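Local coordinates for protein GlcNAc Inducible Gene 2, GIG2 (Candida albicans, PDB 6AKZ) that binds an iron(III) ion and is probably a non-heme, iron-dependent oxygenase of the DUF1479 family, with a cupin-type fold, at residues 191-196 against 280-285; 219-224 against 350-355. All blocks are in the same frame, centred on the assembly; numbering follows the deposited sequence.

Contact 1. Residues 191-196 against 280-285; sequences LHLDSS and LSMAYI. With FE (Fe (III) ion), chain B.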
loop_
_atom_site.group_PDB
_atom_site.type_symbol
_atom_site.label_atom_id
_atom_site.label_comp_id
_atom_site.label_asym_id
_atom_site.label_seq_id
_atom_site.Cartn_x
_atom_site.Cartn_y
_atom_site.Cartn_z
ATOM N N LEU A 191 -1.975 -9.571 11.356
ATOM C CA LEU A 191 -2.763 -8.461 10.805
ATOM C C LEU A 191 -2.104 -7.101 11.054
ATOM O O LEU A 191 -1.741 -6.772 12.194
ATOM C CB LEU A 191 -4.204 -8.435 11.326
ATOM C CG LEU A 191 -5.143 -7.501 10.602
ATOM C CD1 LEU A 191 -5.608 -8.236 9.327
ATOM C CD2 LEU A 191 -6.340 -7.188 11.477
ATOM N N HIS A 192 -1.979 -6.307 9.983
ATOM C CA HIS A 192 -1.305 -5.059 10.111
ATOM C C HIS A 192 -1.716 -4.079 8.998
ATOM O O HIS A 192 -2.280 -4.473 7.966
ATOM C CB HIS A 192 0.263 -5.357 9.972
ATOM C CG HIS A 192 0.672 -5.927 8.659
ATOM N ND1 HIS A 192 0.577 -7.252 8.327
ATOM C CD2 HIS A 192 1.209 -5.320 7.583
ATOM C CE1 HIS A 192 0.972 -7.436 7.086
ATOM N NE2 HIS A 192 1.395 -6.275 6.629
ATOM N N LEU A 193 -1.198 -2.875 9.142
ATOM C CA LEU A 193 -1.143 -1.890 8.106
ATOM C C LEU A 193 0.378 -1.661 7.780
ATOM O O LEU A 193 1.183 -1.785 8.592
ATOM C CB LEU A 193 -1.698 -0.558 8.506
ATOM C CG LEU A 193 -3.139 -0.439 8.936
ATOM C CD1 LEU A 193 -3.461 1.010 9.132
ATOM C CD2 LEU A 193 -4.049 -1.055 7.923
ATOM N N ASP A 194 0.692 -1.390 6.516
ATOM C CA ASP A 194 2.031 -1.035 6.119
ATOM C C ASP A 194 1.960 0.526 6.014
ATOM O O ASP A 194 1.103 1.123 6.597
ATOM C CB ASP A 194 2.444 -1.717 4.815
ATOM C CG ASP A 194 2.621 -3.192 4.994
ATOM O OD1 ASP A 194 3.537 -3.501 5.759
ATOM O OD2 ASP A 194 1.847 -3.940 4.434
ATOM N N SER A 195 2.860 1.153 5.272
ATOM C CA SER A 195 2.846 2.584 5.120
ATOM C C SER A 195 2.947 3.354 6.461
ATOM O O SER A 195 2.353 4.361 6.646
ATOM C CB SER A 195 1.683 3.078 4.263
ATOM O OG SER A 195 1.706 2.514 2.986
ATOM N N SER A 196 3.750 2.776 7.318
ATOM C CA SER A 196 4.176 3.280 8.628
ATOM C C SER A 196 3.532 2.738 9.873
ATOM O O SER A 196 2.392 2.379 9.866
ATOM C CB SER A 196 4.123 4.819 8.709
ATOM O OG SER A 196 2.839 5.273 8.987
ATOM N N LEU A 280 -14.531 2.009 7.797
ATOM C CA LEU A 280 -14.710 1.575 9.187
ATOM C C LEU A 280 -13.404 1.170 9.819
ATOM O O LEU A 280 -13.146 1.447 11.016
ATOM C CB LEU A 280 -15.731 0.439 9.277
ATOM C CG LEU A 280 -17.146 0.776 8.957
ATOM C CD1 LEU A 280 -18.049 -0.412 9.106
ATOM C CD2 LEU A 280 -17.663 1.924 9.772
ATOM N N SER A 281 -12.566 0.468 9.052
ATOM C CA SER A 281 -11.251 0.112 9.525
ATOM C C SER A 281 -10.407 1.305 10.042
ATOM O O SER A 281 -9.856 1.265 11.135
ATOM C CB SER A 281 -10.464 -0.688 8.507
ATOM O OG SER A 281 -10.936 -2.035 8.345
ATOM N N MET A 282 -10.259 2.310 9.217
ATOM C CA MET A 282 -9.443 3.430 9.585
ATOM C C MET A 282 -10.073 4.349 10.656
ATOM O O MET A 282 -9.374 4.956 11.422
ATOM C CB MET A 282 -8.975 4.222 8.359
ATOM C CG MET A 282 -8.011 3.465 7.449
ATOM S SD MET A 282 -6.602 2.754 8.310
ATOM C CE MET A 282 -5.803 4.166 9.056
ATOM N N ALA A 283 -11.375 4.416 10.710
ATOM C CA ALA A 283 -12.046 5.180 11.776
ATOM C C ALA A 283 -11.652 4.485 13.065
ATOM O O ALA A 283 -11.300 5.121 14.020
ATOM C CB ALA A 283 -13.541 5.196 11.551
ATOM N N TYR A 284 -11.684 3.176 13.109
ATOM C CA TYR A 284 -11.421 2.436 14.338
ATOM C C TYR A 284 -9.959 2.519 14.738
ATOM O O TYR A 284 -9.615 2.854 15.889
ATOM C CB TYR A 284 -11.792 0.970 14.120
ATOM C CG TYR A 284 -11.615 0.105 15.348
ATOM C CD1 TYR A 284 -12.608 -0.006 16.342
ATOM C CD2 TYR A 284 -10.435 -0.626 15.511
ATOM C CE1 TYR A 284 -12.403 -0.837 17.458
ATOM C CE2 TYR A 284 -10.246 -1.445 16.616
ATOM C CZ TYR A 284 -11.229 -1.565 17.561
ATOM O OH TYR A 284 -10.977 -2.411 18.638
ATOM N N ILE A 285 -9.088 2.340 13.766
ATOM C CA ILE A 285 -7.641 2.339 13.987
ATOM C C ILE A 285 -7.230 3.706 14.481
ATOM O O ILE A 285 -6.513 3.764 15.488
ATOM C CB ILE A 285 -6.851 1.921 12.746
ATOM C CG1 ILE A 285 -7.058 0.400 12.560
ATOM C CG2 ILE A 285 -5.357 2.162 12.838
ATOM C CD1 ILE A 285 -6.797 -0.162 11.188
HETATM FE FE FE B . 1.742 -5.996 4.529
HETATM O O HOH W 1 3.927 -6.092 4.850
HETATM O O HOH W 2 2.304 -6.000 2.541
HETATM O O HOH W 3 1.887 -8.146 4.153
#
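Leu193 meets Met282 and Ile285 chiefly through its CD1 methyl, and the whole contact is apolar. Leu193 CD1 lies 3.7 Å from Met282 SD and 4.1 Å from Ile285 CD1, so one methyl rests on two residues one turn apart on helix 278-287. Met282 and Leu193 approach tip to tip: the thioether chain bends at chi2 (-52°) and chi3 (-59°), which brings its sulfur round to a strand that its CB does not face. Only three side chains share the 106 Å² buried, and the backbones stay apart, with 9.7 Å between the CA atoms of Leu193 and Ile285. Leu322 of the adjoining strand 322-323 also packs against both Leu193 and Ile285.

Metal coordination occupies the residues flanking Leu193. His192 NE2 binds the iron at 2.1 Å, while Asp194 uses OD2 at the same distance. The second carboxylate oxygen, Asp194 OD1, accepts a 2.8 Å hydrogen bond from iron-bound water 1, and Gln321 holds it as well. On the histidine, ND1 is bonded to the carbonyl of Pro190, which together with the iron bond on NE2 should hold the ring's rotation. A His-X-Asp motif that starts on the short strand 192-193 and runs into the following loop, completed by the distant His355, matches the facial triad of two histidines and one carboxylate known from cupin-type non-heme iron oxygenases, with three waters filling the other positions.

Contact 2. Residues 219-224 against 350-355; sequences ENWDAF and HCDLPH. With FE (Fe (III) ion), chain B.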
loop_
_atom_site.group_PDB
_atom_site.type_symbol
_atom_site.label_atom_id
_atom_site.label_comp_id
_atom_site.label_asym_id
_atom_site.label_seq_id
_atom_site.Cartn_x
_atom_site.Cartn_y
_atom_site.Cartn_z
ATOM N N GLU A 219 -17.721 9.381 9.172
ATOM C CA GLU A 219 -18.584 8.960 8.103
ATOM C C GLU A 219 -18.255 9.643 6.812
ATOM O O GLU A 219 -18.552 9.105 5.732
ATOM C CB GLU A 219 -20.066 9.249 8.422
ATOM C CG GLU A 219 -20.666 8.361 9.472
ATOM C CD GLU A 219 -20.516 8.904 10.912
ATOM O OE1 GLU A 219 -19.702 9.858 11.195
ATOM O OE2 GLU A 219 -21.228 8.304 11.762
ATOM N N ASN A 220 -17.675 10.824 6.898
ATOM C CA ASN A 220 -17.310 11.548 5.705
ATOM C C ASN A 220 -15.819 11.438 5.294
ATOM O O ASN A 220 -15.369 12.205 4.414
ATOM C CB ASN A 220 -17.745 12.974 5.882
ATOM C CG ASN A 220 -19.238 13.070 5.750
ATOM O OD1 ASN A 220 -19.831 12.665 4.741
ATOM N ND2 ASN A 220 -19.848 13.532 6.757
ATOM N N TRP A 221 -15.060 10.571 5.959
ATOM C CA TRP A 221 -13.655 10.326 5.545
ATOM C C TRP A 221 -13.607 9.710 4.131
ATOM O O TRP A 221 -14.312 8.735 3.875
ATOM C CB TRP A 221 -12.930 9.439 6.532
ATOM C CG TRP A 221 -11.489 9.310 6.240
ATOM C CD1 TRP A 221 -10.569 10.314 6.198
ATOM C CD2 TRP A 221 -10.807 8.117 5.823
ATOM N NE1 TRP A 221 -9.358 9.809 5.786
ATOM C CE2 TRP A 221 -9.484 8.463 5.558
ATOM C CE3 TRP A 221 -11.205 6.788 5.620
ATOM C CZ2 TRP A 221 -8.523 7.514 5.177
ATOM C CZ3 TRP A 221 -10.270 5.866 5.171
ATOM C CH2 TRP A 221 -8.935 6.226 4.997
ATOM N N ASP A 222 -12.799 10.305 3.281
ATOM C CA ASP A 222 -12.640 9.937 1.886
ATOM C C ASP A 222 -11.189 9.434 1.781
ATOM O O ASP A 222 -10.236 10.203 1.700
ATOM C CB ASP A 222 -12.865 11.135 0.962
ATOM C CG ASP A 222 -12.961 10.709 -0.507
ATOM O OD1 ASP A 222 -12.424 9.629 -0.842
ATOM O OD2 ASP A 222 -13.583 11.469 -1.265
ATOM N N ALA A 223 -11.079 8.128 1.642
ATOM C CA ALA A 223 -9.752 7.446 1.455
ATOM C C ALA A 223 -9.033 7.672 0.128
ATOM O O ALA A 223 -7.852 7.293 -0.024
ATOM C CB ALA A 223 -9.963 5.939 1.647
ATOM N N PHE A 224 -9.710 8.330 -0.769
ATOM C CA PHE A 224 -9.249 8.487 -2.135
ATOM C C PHE A 224 -8.801 9.872 -2.471
ATOM O O PHE A 224 -8.328 10.063 -3.580
ATOM C CB PHE A 224 -10.244 7.919 -3.124
ATOM C CG PHE A 224 -10.428 6.472 -2.928
ATOM C CD1 PHE A 224 -9.580 5.553 -3.560
ATOM C CD2 PHE A 224 -11.351 5.992 -1.993
ATOM C CE1 PHE A 224 -9.702 4.198 -3.322
ATOM C CE2 PHE A 224 -11.475 4.632 -1.762
ATOM C CZ PHE A 224 -10.612 3.740 -2.401
ATOM N N HIS A 350 -5.894 -1.183 -0.967
ATOM C CA HIS A 350 -5.595 0.192 -0.470
ATOM C C HIS A 350 -4.519 0.190 0.607
ATOM O O HIS A 350 -4.410 -0.720 1.415
ATOM C CB HIS A 350 -6.845 0.894 0.035
ATOM C CG HIS A 350 -6.714 2.370 0.194
ATOM N ND1 HIS A 350 -6.244 2.959 1.342
ATOM C CD2 HIS A 350 -7.143 3.381 -0.594
ATOM C CE1 HIS A 350 -6.322 4.272 1.236
ATOM N NE2 HIS A 350 -6.862 4.555 0.058
ATOM N N CYS A 351 -3.627 1.174 0.548
ATOM C CA CYS A 351 -2.552 1.285 1.507
ATOM C C CYS A 351 -3.000 1.294 2.962
ATOM O O CYS A 351 -2.219 0.978 3.850
ATOM C CB CYS A 351 -1.640 2.509 1.197
ATOM S SG CYS A 351 -2.552 4.073 1.216
ATOM N N ASP A 352 -4.241 1.629 3.212
ATOM C CA ASP A 352 -4.808 1.631 4.572
ATOM C C ASP A 352 -5.637 0.399 4.893
ATOM O O ASP A 352 -6.410 0.426 5.884
ATOM C CB ASP A 352 -5.628 2.891 4.817
ATOM C CG ASP A 352 -4.789 4.135 5.171
ATOM O OD1 ASP A 352 -3.534 4.017 5.367
ATOM O OD2 ASP A 352 -5.399 5.258 5.103
ATOM N N LEU A 353 -5.573 -0.669 4.066
ATOM C CA LEU A 353 -6.400 -1.825 4.353
ATOM C C LEU A 353 -5.660 -2.850 5.253
ATOM O O LEU A 353 -4.486 -3.257 4.991
ATOM C CB LEU A 353 -6.814 -2.512 3.059
ATOM C CG LEU A 353 -8.092 -3.281 3.207
ATOM C CD1 LEU A 353 -9.265 -2.316 3.325
ATOM C CD2 LEU A 353 -8.380 -4.252 2.072
ATOM N N PRO A 354 -6.267 -3.198 6.377
ATOM C CA PRO A 354 -5.650 -4.266 7.182
ATOM C C PRO A 354 -5.575 -5.559 6.376
ATOM O O PRO A 354 -6.562 -5.953 5.752
ATOM C CB PRO A 354 -6.628 -4.388 8.347
ATOM C CG PRO A 354 -7.451 -3.142 8.364
ATOM C CD PRO A 354 -7.500 -2.681 6.990
ATOM N N HIS A 355 -4.428 -6.259 6.488
ATOM C CA HIS A 355 -4.249 -7.463 5.758
ATOM C C HIS A 355 -3.216 -8.312 6.479
ATOM O O HIS A 355 -2.494 -7.837 7.387
ATOM C CB HIS A 355 -3.830 -7.159 4.332
ATOM C CG HIS A 355 -2.540 -6.425 4.271
ATOM N ND1 HIS A 355 -2.448 -5.092 4.560
ATOM C CD2 HIS A 355 -1.273 -6.848 4.062
ATOM C CE1 HIS A 355 -1.180 -4.709 4.492
ATOM N NE2 HIS A 355 -0.456 -5.760 4.194
HETATM FE FE FE B . 1.742 -5.996 4.529
HETATM O O HOH W 1 3.927 -6.092 4.850
HETATM O O HOH W 2 2.304 -6.000 2.541
HETATM O O HOH W 3 1.887 -8.146 4.153
#
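His350 opens the 350-355 segment as its main link to 219-224, giving the sole hydrogen bond between the two. Its NE2 donates to Ala223 O at 2.9 Å, with an N-H...O angle of 148°; the donor sits above the carbonyl plane instead of on a lone pair. The imidazole reaches there with CG anti to its own backbone nitrogen (chi1 -164°). The same ring turns an edge to a face of Phe224, its CD2 3.8 Å from Phe224 CE1, and the planes stand at 72° in a T-shaped stack. On its other nitrogen, ND1 accepts the backbone N-H of Asp352 at 3.0 Å, so both ring nitrogens are engaged and the ring's rotation is set. Phe224 is held in turn by an Asx turn, its N donating to Asp222 OD1.

His350 to Leu353 form a type I turn, closed by Leu353 N bonding to His350 O. Within it Asp352 extends OD2 to the edge of the Trp221 indole, 3.7 Å from CH2, with the carboxylate and ring planes only slightly inclined to each other. That oxygen's polar partner is the Tyr210 hydroxyl, while OD1 makes salt bridges with Arg200 and Arg229; the indole NE1 bonds to Val209 O. After Pro354, His355 ND1 donates to Leu353 O at 2.8 Å, the oxygen lying in the imidazole plane, leaving NE2 to bind the iron at 2.2 Å.

The bonding is consistent with defined tautomers, His350 with its proton on NE2 and His355 with its proton on ND1, presenting an NE2 lone pair to the metal. The buried Asp352 carboxylate is probably ionised, since two arginines offset its charge.

The centres of contacts 1 and 2 are 8 Å apart, and both lie about 11 Å from the centre of the chain. Their segments alternate in sequence: 191-196, 219-224, 280-285, then 350-355. Strand 192-193 and the 350-355 segment meet directly, His192 N lying 3.1 Å from His355 O in a probable hydrogen bond and Leu193 CD2 3.5 Å from Pro354 N. Helix 278-287 spans both contacts: Met282 SD approaches Asp352 O at 3.4 Å, and Leu278 touches Ala223 and His350. The same iron and its three waters adjoin both contacts: 191-196 and 350-355 supply the three protein ligands, while 280-285 and 219-224 pack against these segments away from the metal.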